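Local coordinates for protein putative ManD family dehydratase (Pantoea ananatis, PDB 3T6C) that dehydrates D-gluconate to 2-dehydro-3-deoxy-D-gluconate with low activity in vitro, using one magnesium ion per subunit, as a member of the enolase superfamily, at residues 26-35 with 46-56; 37-46 with 380-388. One frame throughout, in Å; residues are numbered along the deposited sequence.

Contact 1 (26-35 with 46-56)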
ATOM      1  N   ASN A  26     -32.218 -37.641 -18.050  1.00 53.89           N
ATOM      2  CA  ASN A  26     -33.511 -37.697 -18.731  1.00 52.80           C
ATOM      3  C   ASN A  26     -33.497 -37.001 -20.103  1.00 39.47           C
ATOM      4  O   ASN A  26     -33.585 -37.677 -21.127  1.00 44.57           O
ATOM      5  CB  ASN A  26     -34.622 -37.132 -17.843  1.00 64.84           C
ATOM      6  CG  ASN A  26     -36.009 -37.348 -18.429  1.00 73.79           C
ATOM      7  OD1 ASN A  26     -36.154 -37.766 -19.582  1.00 73.89           O
ATOM      8  ND2 ASN A  26     -37.042 -37.053 -17.634  1.00 77.83           N
ATOM      9  N   LEU A  27     -33.395 -35.669 -20.142  1.00 22.98           N
ATOM     10  CA  LEU A  27     -33.188 -34.998 -21.434  1.00 17.12           C
ATOM     11  C   LEU A  27     -31.738 -35.143 -21.832  1.00 12.22           C
ATOM     12  O   LEU A  27     -30.848 -35.257 -20.985  1.00 14.38           O
ATOM     13  CB  LEU A  27     -33.444 -33.486 -21.338  1.00 14.92           C
ATOM     14  CG  LEU A  27     -34.863 -33.076 -20.986  1.00 19.47           C
ATOM     15  CD1 LEU A  27     -34.959 -31.584 -20.655  1.00 18.30           C
ATOM     16  CD2 LEU A  27     -35.795 -33.428 -22.137  1.00 17.51           C
ATOM     17  N   PHE A  28     -31.496 -35.101 -23.129  1.00 11.30           N
ATOM     18  CA  PHE A  28     -30.139 -35.015 -23.669  1.00 10.98           C
ATOM     19  C   PHE A  28     -30.156 -34.186 -24.943  1.00 10.26           C
ATOM     20  O   PHE A  28     -31.220 -34.021 -25.570  1.00 10.79           O
ATOM     21  CB  PHE A  28     -29.502 -36.407 -23.925  1.00 11.18           C
ATOM     22  CG  PHE A  28     -30.267 -37.271 -24.846  1.00 14.34           C
ATOM     23  CD1 PHE A  28     -31.228 -38.151 -24.359  1.00 15.87           C
ATOM     24  CD2 PHE A  28     -30.006 -37.256 -26.208  1.00 12.69           C
ATOM     25  CE1 PHE A  28     -31.946 -38.971 -25.227  1.00 19.73           C
ATOM     26  CE2 PHE A  28     -30.717 -38.104 -27.066  1.00 15.68           C
ATOM     27  CZ  PHE A  28     -31.665 -38.934 -26.581  1.00 15.16           C
ATOM     28  N   ILE A  29     -29.020 -33.554 -25.242  1.00 10.81           N
ATOM     29  CA  ILE A  29     -28.910 -32.661 -26.398  1.00  9.08           C
ATOM     30  C   ILE A  29     -28.747 -33.497 -27.675  1.00 10.72           C
ATOM     31  O   ILE A  29     -27.965 -34.461 -27.744  1.00 11.92           O
ATOM     32  CB  ILE A  29     -27.661 -31.770 -26.209  1.00  8.37           C
ATOM     33  CG1 ILE A  29     -27.907 -30.840 -24.991  1.00 10.51           C
ATOM     34  CG2 ILE A  29     -27.371 -31.001 -27.482  1.00 11.15           C
ATOM     35  CD1 ILE A  29     -26.672 -30.008 -24.604  1.00 12.23           C
ATOM     36  N   THR A  30     -29.645 -33.245 -28.634  1.00 10.60           N
ATOM     37  CA  THR A  30     -29.580 -33.958 -29.897  1.00 10.14           C
ATOM     38  C   THR A  30     -28.980 -33.232 -31.100  1.00 11.44           C
ATOM     39  O   THR A  30     -28.506 -33.885 -32.048  1.00 14.41           O
ATOM     40  CB  THR A  30     -30.983 -34.403 -30.285  1.00 11.91           C
ATOM     41  OG1 THR A  30     -31.845 -33.261 -30.409  1.00 12.81           O
ATOM     42  CG2 THR A  30     -31.554 -35.367 -29.236  1.00 13.87           C
ATOM     43  N   ASN A  31     -28.996 -31.905 -31.047  1.00 12.30           N
ATOM     44  CA  ASN A  31     -28.497 -31.110 -32.180  1.00 11.19           C
ATOM     45  C   ASN A  31     -28.158 -29.734 -31.672  1.00 11.45           C
ATOM     46  O   ASN A  31     -28.848 -29.260 -30.810  1.00 12.91           O
ATOM     47  CB  ASN A  31     -29.604 -31.020 -33.274  1.00 12.19           C
ATOM     48  CG  ASN A  31     -29.065 -30.524 -34.619  1.00 25.29           C
ATOM     49  OD1 ASN A  31     -28.440 -31.290 -35.364  1.00 36.09           O
ATOM     50  ND2 ASN A  31     -29.326 -29.260 -34.952  1.00 29.72           N
ATOM     51  N   VAL A  32     -27.149 -29.095 -32.242  1.00 11.60           N
ATOM     52  CA  VAL A  32     -26.817 -27.716 -31.920  1.00 12.58           C
ATOM     53  C   VAL A  32     -26.577 -27.052 -33.236  1.00 18.24           C
ATOM     54  O   VAL A  32     -25.754 -27.533 -34.041  1.00 17.10           O
ATOM     55  CB  VAL A  32     -25.530 -27.599 -31.058  1.00  9.93           C
ATOM     56  CG1 VAL A  32     -25.112 -26.090 -30.846  1.00 11.46           C
ATOM     57  CG2 VAL A  32     -25.739 -28.347 -29.737  1.00 12.63           C
ATOM     58  N   LYS A  33     -27.255 -25.937 -33.477  1.00 14.49           N
ATOM     59  CA  LYS A  33     -26.943 -25.202 -34.707  1.00 21.50           C
ATOM     60  C   LYS A  33     -26.842 -23.694 -34.563  1.00 16.94           C
ATOM     61  O   LYS A  33     -27.337 -23.107 -33.619  1.00 14.42           O
ATOM     62  CB  LYS A  33     -27.924 -25.526 -35.787  1.00 23.01           C
ATOM     63  CG  LYS A  33     -29.243 -24.913 -35.580  1.00 19.88           C
ATOM     64  CD  LYS A  33     -30.028 -25.154 -36.857  1.00 31.04           C
ATOM     65  CE  LYS A  33     -31.465 -24.997 -36.618  1.00 32.52           C
ATOM     66  NZ  LYS A  33     -32.280 -25.763 -37.632  1.00 31.49           N
ATOM     67  N   THR A  34     -26.185 -23.069 -35.527  0.57 15.16           N
ATOM     68  CA  THR A  34     -26.013 -21.621 -35.516  0.57 13.48           C
ATOM     69  C   THR A  34     -26.830 -21.033 -36.665  0.57 11.89           C
ATOM     70  O   THR A  34     -26.772 -21.537 -37.790  0.57 14.37           O
ATOM     71  CB  THR A  34     -24.565 -21.228 -35.771  0.57 15.41           C
ATOM     72  OG1 THR A  34     -23.682 -21.863 -34.832  0.57 19.31           O
ATOM     73  CG2 THR A  34     -24.411 -19.731 -35.675  0.57 12.88           C
ATOM     74  N   ILE A  35     -27.570 -19.958 -36.377  1.00 10.26           N
ATOM     75  CA  ILE A  35     -28.360 -19.256 -37.348  1.00 11.04           C
ATOM     76  C   ILE A  35     -27.788 -17.837 -37.456  1.00 10.89           C
ATOM     77  O   ILE A  35     -27.625 -17.126 -36.424  1.00 12.35           O
ATOM     78  CB  ILE A  35     -29.824 -19.190 -36.907  1.00 11.56           C
ATOM     79  CG1 ILE A  35     -30.438 -20.612 -36.917  1.00 15.72           C
ATOM     80  CG2 ILE A  35     -30.627 -18.315 -37.854  1.00 14.74           C
ATOM     81  CD1 ILE A  35     -31.649 -20.763 -35.984  1.00 15.71           C
ATOM     82  N   VAL A  46     -27.168 -16.585 -33.664  1.00 11.42           N
ATOM     83  CA  VAL A  46     -28.098 -17.193 -32.721  1.00 11.57           C
ATOM     84  C   VAL A  46     -27.773 -18.689 -32.690  1.00 11.49           C
ATOM     85  O   VAL A  46     -27.402 -19.262 -33.714  1.00 12.99           O
ATOM     86  CB  VAL A  46     -29.557 -16.959 -33.210  1.00 15.12           C
ATOM     87  CG1 VAL A  46     -30.542 -17.937 -32.577  1.00 17.32           C
ATOM     88  CG2 VAL A  46     -29.961 -15.499 -32.979  1.00 17.54           C
ATOM     89  N   VAL A  47     -27.848 -19.293 -31.510  1.00  9.74           N
ATOM     90  CA  VAL A  47     -27.705 -20.730 -31.364  1.00 10.03           C
ATOM     91  C   VAL A  47     -29.047 -21.364 -31.001  1.00 10.89           C
ATOM     92  O   VAL A  47     -29.810 -20.819 -30.194  1.00 10.20           O
ATOM     93  CB  VAL A  47     -26.704 -21.009 -30.236  1.00 10.94           C
ATOM     94  CG1 VAL A  47     -26.758 -22.463 -29.779  1.00 12.46           C
ATOM     95  CG2 VAL A  47     -25.267 -20.662 -30.745  1.00 11.52           C
ATOM     96  N   LYS A  48     -29.349 -22.503 -31.631  1.00 10.24           N
ATOM     97  CA  LYS A  48     -30.521 -23.318 -31.225  1.00  9.63           C
ATOM     98  C   LYS A  48     -30.047 -24.699 -30.770  1.00 11.97           C
ATOM     99  O   LYS A  48     -29.380 -25.404 -31.536  1.00 13.77           O
ATOM    100  CB  LYS A  48     -31.530 -23.466 -32.397  1.00 11.16           C
ATOM    101  CG  LYS A  48     -32.780 -24.260 -31.990  1.00 12.23           C
ATOM    102  CD  LYS A  48     -33.830 -23.959 -33.092  1.00 17.00           C
ATOM    103  CE  LYS A  48     -35.165 -24.548 -32.826  1.00 24.38           C
ATOM    104  NZ  LYS A  48     -36.088 -24.174 -33.988  1.00 17.52           N
ATOM    105  N   ILE A  49     -30.363 -25.090 -29.529  1.00 10.86           N
ATOM    106  CA  ILE A  49     -30.030 -26.404 -29.013  1.00 11.62           C
ATOM    107  C   ILE A  49     -31.307 -27.256 -28.916  1.00 10.69           C
ATOM    108  O   ILE A  49     -32.233 -26.888 -28.211  1.00 11.34           O
ATOM    109  CB  ILE A  49     -29.396 -26.321 -27.619  1.00  9.71           C
ATOM    110  CG1 ILE A  49     -28.067 -25.561 -27.685  1.00  9.39           C
ATOM    111  CG2 ILE A  49     -29.216 -27.759 -27.057  1.00  9.18           C
ATOM    112  CD1 ILE A  49     -27.348 -25.491 -26.338  1.00 10.95           C
ATOM    113  N   GLU A  50     -31.358 -28.356 -29.665  1.00 10.45           N
ATOM    114  CA  GLU A  50     -32.501 -29.277 -29.623  1.00 11.09           C
ATOM    115  C   GLU A  50     -32.258 -30.381 -28.624  1.00 12.16           C
ATOM    116  O   GLU A  50     -31.124 -30.794 -28.386  1.00 11.84           O
ATOM    117  CB  GLU A  50     -32.790 -29.877 -30.996  1.00 15.81           C
ATOM    118  CG  GLU A  50     -33.154 -28.801 -31.957  1.00 22.13           C
ATOM    119  CD  GLU A  50     -33.849 -29.303 -33.186  1.00 39.83           C
ATOM    120  OE1 GLU A  50     -33.641 -30.477 -33.580  1.00 46.21           O
ATOM    121  OE2 GLU A  50     -34.623 -28.514 -33.743  1.00 40.07           O
ATOM    122  N   THR A  51     -33.346 -30.819 -27.987  1.00 12.93           N
ATOM    123  CA  THR A  51     -33.299 -31.987 -27.093  1.00 13.01           C
ATOM    124  C   THR A  51     -34.115 -33.155 -27.650  1.00 13.79           C
ATOM    125  O   THR A  51     -34.741 -33.078 -28.725  1.00 16.53           O
ATOM    126  CB  THR A  51     -33.826 -31.671 -25.719  1.00 13.36           C
ATOM    127  OG1 THR A  51     -35.263 -31.536 -25.761  1.00 14.50           O
ATOM    128  CG2 THR A  51     -33.240 -30.338 -25.206  1.00 14.25           C
ATOM    129  N   ASN A  52     -34.154 -34.225 -26.880  1.00 11.00           N
ATOM    130  CA  ASN A  52     -34.936 -35.386 -27.283  1.00 12.53           C
ATOM    131  C   ASN A  52     -36.416 -35.240 -27.021  1.00 15.32           C
ATOM    132  O   ASN A  52     -37.198 -36.104 -27.444  1.00 20.88           O
ATOM    133  CB  ASN A  52     -34.428 -36.644 -26.582  1.00 12.95           C
ATOM    134  CG  ASN A  52     -34.465 -36.504 -25.094  1.00 14.26           C
ATOM    135  OD1 ASN A  52     -34.024 -35.490 -24.549  1.00 14.28           O
ATOM    136  ND2 ASN A  52     -35.018 -37.504 -24.409  1.00 18.81           N
ATOM    137  N   GLU A  53     -36.819 -34.168 -26.349  1.00 15.15           N
ATOM    138  CA  GLU A  53     -38.249 -33.973 -26.069  1.00 18.20           C
ATOM    139  C   GLU A  53     -38.812 -33.143 -27.192  1.00 22.91           C
ATOM    140  O   GLU A  53     -38.365 -32.024 -27.412  1.00 19.00           O
ATOM    141  CB  GLU A  53     -38.451 -33.272 -24.728  1.00 16.62           C
ATOM    142  CG  GLU A  53     -39.879 -32.837 -24.532  1.00 24.87           C
ATOM    143  CD  GLU A  53     -40.230 -32.476 -23.089  1.00 45.74           C
ATOM    144  OE1 GLU A  53     -39.693 -33.112 -22.147  1.00 53.39           O
ATOM    145  OE2 GLU A  53     -41.063 -31.552 -22.903  1.00 51.04           O
ATOM    146  N   PRO A  54     -39.788 -33.700 -27.928  1.00 29.37           N
ATOM    147  CA  PRO A  54     -40.326 -32.941 -29.055  1.00 31.20           C
ATOM    148  C   PRO A  54     -40.788 -31.564 -28.606  1.00 25.30           C
ATOM    149  O   PRO A  54     -41.503 -31.379 -27.616  1.00 29.02           O
ATOM    150  CB  PRO A  54     -41.519 -33.779 -29.524  1.00 31.84           C
ATOM    151  CG  PRO A  54     -41.252 -35.173 -28.979  1.00 34.45           C
ATOM    152  CD  PRO A  54     -40.487 -34.981 -27.703  1.00 32.79           C
ATOM    153  N   GLY A  55     -40.344 -30.587 -29.363  1.00 26.05           N
ATOM    154  CA  GLY A  55     -40.716 -29.217 -29.135  1.00 24.75           C
ATOM    155  C   GLY A  55     -39.965 -28.445 -28.065  1.00 25.08           C
ATOM    156  O   GLY A  55     -40.199 -27.253 -27.947  1.00 31.89           O
ATOM    157  N   LEU A  56     -39.105 -29.107 -27.285  1.00 17.36           N
ATOM    158  CA  LEU A  56     -38.341 -28.455 -26.219  1.00 14.76           C
ATOM    159  C   LEU A  56     -36.951 -28.173 -26.781  1.00 18.84           C
ATOM    160  O   LEU A  56     -36.181 -29.102 -27.091  1.00 20.80           O
ATOM    161  CB  LEU A  56     -38.231 -29.348 -25.004  1.00 16.62           C
ATOM    162  CG  LEU A  56     -37.296 -28.886 -23.890  1.00 22.45           C
ATOM    163  CD1 LEU A  56     -37.579 -27.466 -23.415  1.00 25.69           C
ATOM    164  CD2 LEU A  56     -37.387 -29.816 -22.702  1.00 28.68           C
TER
HETATM  165  O   HOH W   1     -34.220 -34.040 -31.658  1.00 30.80           O
HETATM  166  O   HOH W   2     -30.349 -27.328 -33.319  1.00 24.95           O
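Phe28 and Asn52 both place CG between their own backbone N and carbonyl carbon (chi1 58° in each), which lays the Asn52 amide over one face of the Phe28 ring, the two planes 20° apart. Asn52 CB makes a CH-pi contact 3.9 Å from the centroid of the Phe28 ring. The same amide turns OD1 to the backbone of Phe28: Phe28 N donates to Asn52 OD1 at 2.9 Å from above the carbonyl plane. Leu27 CD1 meets Leu56 CD2 at 3.6 Å, the side chains crossing nearly at right angles. Strands 29-35 and 46-51 pair antiparallel, with a classic beta bulge where Thr30 and Asn31 both face Glu50: Thr30 N donates to Glu50 O (2.9 Å), and Glu50 N to Asn31 O. One water bridges Thr30 OG1 and Thr51 O; another accepts from Asn31 ND2 (2.7 Å) and donates to Lys48 O. Val32 lies alongside Ile49 on the apolar face, which packs on helices 68-83 and 108-129. Lys33 and Lys48 run side by side on the other face, each salt-bridged to Glu412. Sharing one carboxylate, the two lysines probably neutralise it together and tie both strands to helix 412-415.

Contact 2 (37-46 with 380-388); sequences TAPGGIDLVV and NDALREVFP
Apolar packing between Pro39 and the helix 381-386 dominates the contact. The Pro39 ring lies against one side of the helix: Pro39 CB sits 4.1 Å from Ala382 CB, while Pro39 CG meets Val386 CG2 at 3.9 Å, the two side chains crossing at about a right angle. Leu383 CG is 3.7 Å from Gly40 N, and its CD2 nears both Pro39 and Leu44 CD1. Just past the helix, CG beside the backbone N (chi1 -64°) swings the Phe387 ring toward Val46 and Leu44. Val46 CG2 touches the ring edge in plane, 3.9 Å from Phe387 CE2, and Pro39 CG also lies at the edge; Thr37 CG2 and Leu44 CD1 approach obliquely. The polar part is a single hydrogen bond across the contact: Asn380 ND2 donates to Pro39 O at 3.2 Å, nearly straight at 165°, with the acceptor in the amide plane. Asn380 is also the helix N-cap, its OD1 accepting from Leu383 N at 2.8 Å, and the two bonds together fix the amide's rotation. With Leu44 about 6 Å from the side chain of substrate-binding Asp352, this turn-on-helix docking belongs to the packing of N-terminal against barrel domain, the two-domain build of the mandelate racemase family.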
ATOM      1  N   THR A  37     -28.492 -14.248 -39.040  1.00 11.14           N
ATOM      2  CA  THR A  37     -29.620 -13.479 -39.597  1.00 10.70           C
ATOM      3  C   THR A  37     -29.494 -11.983 -39.282  1.00 13.23           C
ATOM      4  O   THR A  37     -28.878 -11.629 -38.297  1.00 13.25           O
ATOM      5  CB  THR A  37     -30.997 -14.060 -39.078  1.00 10.73           C
ATOM      6  OG1 THR A  37     -32.085 -13.400 -39.725  1.00 14.40           O
ATOM      7  CG2 THR A  37     -31.193 -13.901 -37.560  1.00 10.86           C
ATOM      8  N   ALA A  38     -30.076 -11.122 -40.123  1.00 10.64           N
ATOM      9  CA  ALA A  38     -29.928  -9.688 -39.925  1.00 10.42           C
ATOM     10  C   ALA A  38     -31.228  -8.875 -40.107  1.00 13.84           C
ATOM     11  O   ALA A  38     -31.243  -7.960 -40.909  1.00 15.41           O
ATOM     12  CB  ALA A  38     -28.832  -9.155 -40.888  1.00 11.94           C
ATOM     13  N   PRO A  39     -32.276  -9.177 -39.331  1.00 11.75           N
ATOM     14  CA  PRO A  39     -33.589  -8.555 -39.633  1.00 12.83           C
ATOM     15  C   PRO A  39     -33.617  -7.076 -39.309  1.00 16.03           C
ATOM     16  O   PRO A  39     -34.423  -6.346 -39.887  1.00 17.05           O
ATOM     17  CB  PRO A  39     -34.583  -9.341 -38.746  1.00 12.51           C
ATOM     18  CG  PRO A  39     -33.819 -10.683 -38.383  1.00 14.56           C
ATOM     19  CD  PRO A  39     -32.355 -10.222 -38.284  1.00 11.60           C
ATOM     20  N   GLY A  40     -32.774  -6.648 -38.376  1.00 15.40           N
ATOM     21  CA  GLY A  40     -32.655  -5.237 -38.026  1.00 16.28           C
ATOM     22  C   GLY A  40     -31.566  -4.471 -38.778  1.00 16.24           C
ATOM     23  O   GLY A  40     -31.305  -3.306 -38.489  1.00 19.22           O
ATOM     24  N   GLY A  41     -30.974  -5.093 -39.785  1.00 12.42           N
ATOM     25  CA  GLY A  41     -29.939  -4.470 -40.589  1.00 13.92           C
ATOM     26  C   GLY A  41     -28.553  -4.633 -39.983  1.00 14.98           C
ATOM     27  O   GLY A  41     -27.596  -4.004 -40.459  1.00 16.46           O
ATOM     28  N   ILE A  42     -28.450  -5.498 -38.967  1.00 13.96           N
ATOM     29  CA  ILE A  42     -27.205  -5.739 -38.243  1.00 11.66           C
ATOM     30  C   ILE A  42     -27.033  -7.236 -38.102  1.00 12.47           C
ATOM     31  O   ILE A  42     -27.976  -7.946 -37.703  1.00 15.04           O
ATOM     32  CB  ILE A  42     -27.217  -5.073 -36.849  1.00 12.03           C
ATOM     33  CG1 ILE A  42     -27.274  -3.556 -37.017  1.00 15.96           C
ATOM     34  CG2 ILE A  42     -25.922  -5.416 -36.050  1.00 13.99           C
ATOM     35  CD1 ILE A  42     -27.571  -2.855 -35.754  1.00 18.67           C
ATOM     36  N   ASP A  43     -25.842  -7.736 -38.437  1.00 10.35           N
ATOM     37  CA  ASP A  43     -25.649  -9.200 -38.441  1.00 11.53           C
ATOM     38  C   ASP A  43     -25.679  -9.772 -37.031  1.00 10.15           C
ATOM     39  O   ASP A  43     -24.942  -9.328 -36.165  1.00 12.18           O
ATOM     40  CB  ASP A  43     -24.311  -9.571 -39.085  1.00 11.19           C
ATOM     41  CG  ASP A  43     -24.238  -9.220 -40.569  1.00 15.00           C
ATOM     42  OD1 ASP A  43     -25.290  -8.959 -41.199  1.00 15.13           O
ATOM     43  OD2 ASP A  43     -23.108  -9.270 -41.096  1.00 14.66           O
ATOM     44  N   LEU A  44     -26.530 -10.780 -36.830  1.00  9.62           N
ATOM     45  CA  LEU A  44     -26.688 -11.494 -35.542  1.00  9.39           C
ATOM     46  C   LEU A  44     -26.273 -12.935 -35.618  1.00  9.85           C
ATOM     47  O   LEU A  44     -26.413 -13.533 -36.678  1.00 11.42           O
ATOM     48  CB  LEU A  44     -28.172 -11.524 -35.129  1.00 11.29           C
ATOM     49  CG  LEU A  44     -28.858 -10.149 -35.178  1.00 10.01           C
ATOM     50  CD1 LEU A  44     -30.326 -10.307 -34.810  1.00 11.87           C
ATOM     51  CD2 LEU A  44     -28.200  -9.183 -34.247  1.00 10.72           C
ATOM     52  N   VAL A  45     -25.783 -13.509 -34.499  1.00  8.89           N
ATOM     53  CA  VAL A  45     -25.514 -14.956 -34.412  1.00  9.22           C
ATOM     54  C   VAL A  45     -26.375 -15.573 -33.317  1.00 12.05           C
ATOM     55  O   VAL A  45     -26.269 -15.179 -32.146  1.00 12.26           O
ATOM     56  CB  VAL A  45     -24.041 -15.224 -34.084  1.00 12.26           C
ATOM     57  CG1 VAL A  45     -23.748 -16.717 -34.185  1.00 12.51           C
ATOM     58  CG2 VAL A  45     -23.131 -14.429 -35.037  1.00 13.73           C
ATOM     59  N   VAL A  46     -27.168 -16.585 -33.664  1.00 11.42           N
ATOM     60  CA  VAL A  46     -28.098 -17.193 -32.721  1.00 11.57           C
ATOM     61  C   VAL A  46     -27.773 -18.689 -32.690  1.00 11.49           C
ATOM     62  O   VAL A  46     -27.402 -19.262 -33.714  1.00 12.99           O
ATOM     63  CB  VAL A  46     -29.557 -16.959 -33.210  1.00 15.12           C
ATOM     64  CG1 VAL A  46     -30.542 -17.937 -32.577  1.00 17.32           C
ATOM     65  CG2 VAL A  46     -29.961 -15.499 -32.979  1.00 17.54           C
ATOM     66  N   ASN A 380     -37.063  -3.187 -34.725  1.00 15.46           N
ATOM     67  CA  ASN A 380     -38.045  -2.984 -35.795  1.00 15.99           C
ATOM     68  C   ASN A 380     -39.043  -4.112 -35.991  1.00 16.88           C
ATOM     69  O   ASN A 380     -38.994  -5.160 -35.336  1.00 15.37           O
ATOM     70  CB  ASN A 380     -37.349  -2.662 -37.144  1.00 14.36           C
ATOM     71  CG  ASN A 380     -36.547  -3.849 -37.758  1.00 15.83           C
ATOM     72  OD1 ASN A 380     -36.478  -4.915 -37.183  1.00 18.07           O
ATOM     73  ND2 ASN A 380     -35.952  -3.643 -38.941  1.00 20.90           N
ATOM     74  N   ASP A 381     -39.990  -3.902 -36.895  1.00 17.30           N
ATOM     75  CA  ASP A 381     -40.989  -4.932 -37.072  1.00 16.04           C
ATOM     76  C   ASP A 381     -40.416  -6.244 -37.562  1.00 15.01           C
ATOM     77  O   ASP A 381     -40.833  -7.301 -37.123  1.00 16.22           O
ATOM     78  CB  ASP A 381     -42.146  -4.430 -37.925  1.00 24.80           C
ATOM     79  CG  ASP A 381     -43.156  -3.649 -37.083  1.00 45.40           C
ATOM     80  OD1 ASP A 381     -42.992  -2.407 -36.932  1.00 50.49           O
ATOM     81  OD2 ASP A 381     -44.084  -4.296 -36.528  1.00 51.71           O
ATOM     82  N   ALA A 382     -39.429  -6.178 -38.425  1.00 12.10           N
ATOM     83  CA  ALA A 382     -38.805  -7.418 -38.916  1.00 13.16           C
ATOM     84  C   ALA A 382     -38.161  -8.229 -37.767  1.00 12.71           C
ATOM     85  O   ALA A 382     -38.325  -9.470 -37.717  1.00 13.73           O
ATOM     86  CB  ALA A 382     -37.785  -7.103 -39.999  1.00 15.86           C
ATOM     87  N   LEU A 383     -37.464  -7.559 -36.853  1.00 11.49           N
ATOM     88  CA  LEU A 383     -36.915  -8.232 -35.684  1.00 11.19           C
ATOM     89  C   LEU A 383     -38.001  -8.861 -34.827  1.00 12.70           C
ATOM     90  O   LEU A 383     -37.883 -10.012 -34.389  1.00 12.61           O
ATOM     91  CB  LEU A 383     -36.163  -7.212 -34.816  1.00 13.29           C
ATOM     92  CG  LEU A 383     -34.717  -6.972 -35.245  1.00 16.39           C
ATOM     93  CD1 LEU A 383     -34.157  -5.725 -34.537  1.00 16.72           C
ATOM     94  CD2 LEU A 383     -33.876  -8.241 -34.917  1.00 13.24           C
ATOM     95  N   ARG A 384     -39.086  -8.112 -34.631  1.00 13.71           N
ATOM     96  CA  ARG A 384     -40.188  -8.605 -33.815  1.00 11.53           C
ATOM     97  C   ARG A 384     -40.920  -9.809 -34.421  1.00 14.65           C
ATOM     98  O   ARG A 384     -41.433 -10.653 -33.694  1.00 14.39           O
ATOM     99  CB  ARG A 384     -41.144  -7.459 -33.482  1.00 12.10           C
ATOM    100  CG  ARG A 384     -40.523  -6.434 -32.524  1.00 14.69           C
ATOM    101  CD  ARG A 384     -41.445  -5.269 -32.184  1.00 17.88           C
ATOM    102  NE  ARG A 384     -40.732  -4.471 -31.166  1.00 23.51           N
ATOM    103  CZ  ARG A 384     -40.805  -4.697 -29.839  1.00 22.89           C
ATOM    104  NH1 ARG A 384     -41.607  -5.649 -29.360  1.00 21.13           N
ATOM    105  NH2 ARG A 384     -40.095  -3.967 -28.989  1.00 28.87           N
ATOM    106  N   GLU A 385     -40.990  -9.844 -35.749  0.50 12.96           N
ATOM    107  CA  GLU A 385     -41.546 -10.957 -36.490  0.50 12.01           C
ATOM    108  C   GLU A 385     -40.644 -12.187 -36.445  0.50 13.29           C
ATOM    109  O   GLU A 385     -41.114 -13.301 -36.205  0.50 13.40           O
ATOM    110  CB  GLU A 385     -41.691 -10.523 -37.950  0.50 10.57           C
ATOM    111  CG  GLU A 385     -42.381 -11.534 -38.842  0.50 15.73           C
ATOM    112  CD  GLU A 385     -43.286 -10.859 -39.868  0.50 24.56           C
ATOM    113  OE1 GLU A 385     -44.283 -11.465 -40.218  0.50 17.30           O
ATOM    114  OE2 GLU A 385     -43.013  -9.726 -40.313  0.50 31.57           O
ATOM    115  N   VAL A 386     -39.353 -11.982 -36.704  1.00 12.11           N
ATOM    116  CA  VAL A 386     -38.379 -13.101 -36.717  1.00 11.13           C
ATOM    117  C   VAL A 386     -38.163 -13.689 -35.323  1.00 10.79           C
ATOM    118  O   VAL A 386     -37.943 -14.881 -35.180  1.00 12.17           O
ATOM    119  CB  VAL A 386     -37.036 -12.675 -37.323  1.00  9.76           C
ATOM    120  CG1 VAL A 386     -35.982 -13.769 -37.167  1.00 12.58           C
ATOM    121  CG2 VAL A 386     -37.242 -12.396 -38.861  1.00 12.23           C
ATOM    122  N   PHE A 387     -38.295 -12.847 -34.306  1.00  9.85           N
ATOM    123  CA  PHE A 387     -38.142 -13.285 -32.915  1.00  9.56           C
ATOM    124  C   PHE A 387     -39.391 -13.028 -32.095  1.00 12.90           C
ATOM    125  O   PHE A 387     -39.444 -12.071 -31.348  1.00 12.97           O
ATOM    126  CB  PHE A 387     -36.940 -12.562 -32.265  1.00 10.86           C
ATOM    127  CG  PHE A 387     -35.606 -12.878 -32.893  1.00 11.48           C
ATOM    128  CD1 PHE A 387     -35.124 -12.105 -33.978  1.00 11.61           C
ATOM    129  CD2 PHE A 387     -34.816 -13.891 -32.388  1.00 10.83           C
ATOM    130  CE1 PHE A 387     -33.859 -12.391 -34.555  1.00 11.49           C
ATOM    131  CE2 PHE A 387     -33.584 -14.176 -32.922  1.00  9.34           C
ATOM    132  CZ  PHE A 387     -33.094 -13.421 -34.019  1.00  9.60           C
ATOM    133  N   PRO A 388     -40.409 -13.892 -32.200  1.00 11.52           N
ATOM    134  CA  PRO A 388     -41.622 -13.666 -31.388  1.00 10.17           C
ATOM    135  C   PRO A 388     -41.311 -13.669 -29.897  1.00 11.94           C
ATOM    136  O   PRO A 388     -40.529 -14.509 -29.416  1.00 12.62           O
ATOM    137  CB  PRO A 388     -42.514 -14.871 -31.742  1.00 12.17           C
ATOM    138  CG  PRO A 388     -42.029 -15.274 -33.116  1.00 15.86           C
ATOM    139  CD  PRO A 388     -40.544 -15.032 -33.115  1.00 13.40           C
TER

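In the fold
Both contacts use strand 44-51 and share Val46, which pairs through its backbone with Ile35 in contact 1 and meets Phe387 with its side chain in contact 2. Contact 1 knits the hairpin of the N-terminal domain to itself; it is partly buried, ends in an exposed turn, and combines backbone hydrogen bonds, water bridges and lysines with an apolar face on helices 68-83 and 108-129. Contact 2 is buried and nearer the middle of the chain, and there the loop end of the same hairpin meets the C-terminal domain through mostly apolar side chains and one side-chain amide hydrogen bond. The side chain of Leu44 is about 10 Å from a bound D-gluconate, whereas contact 1 extends toward the periphery.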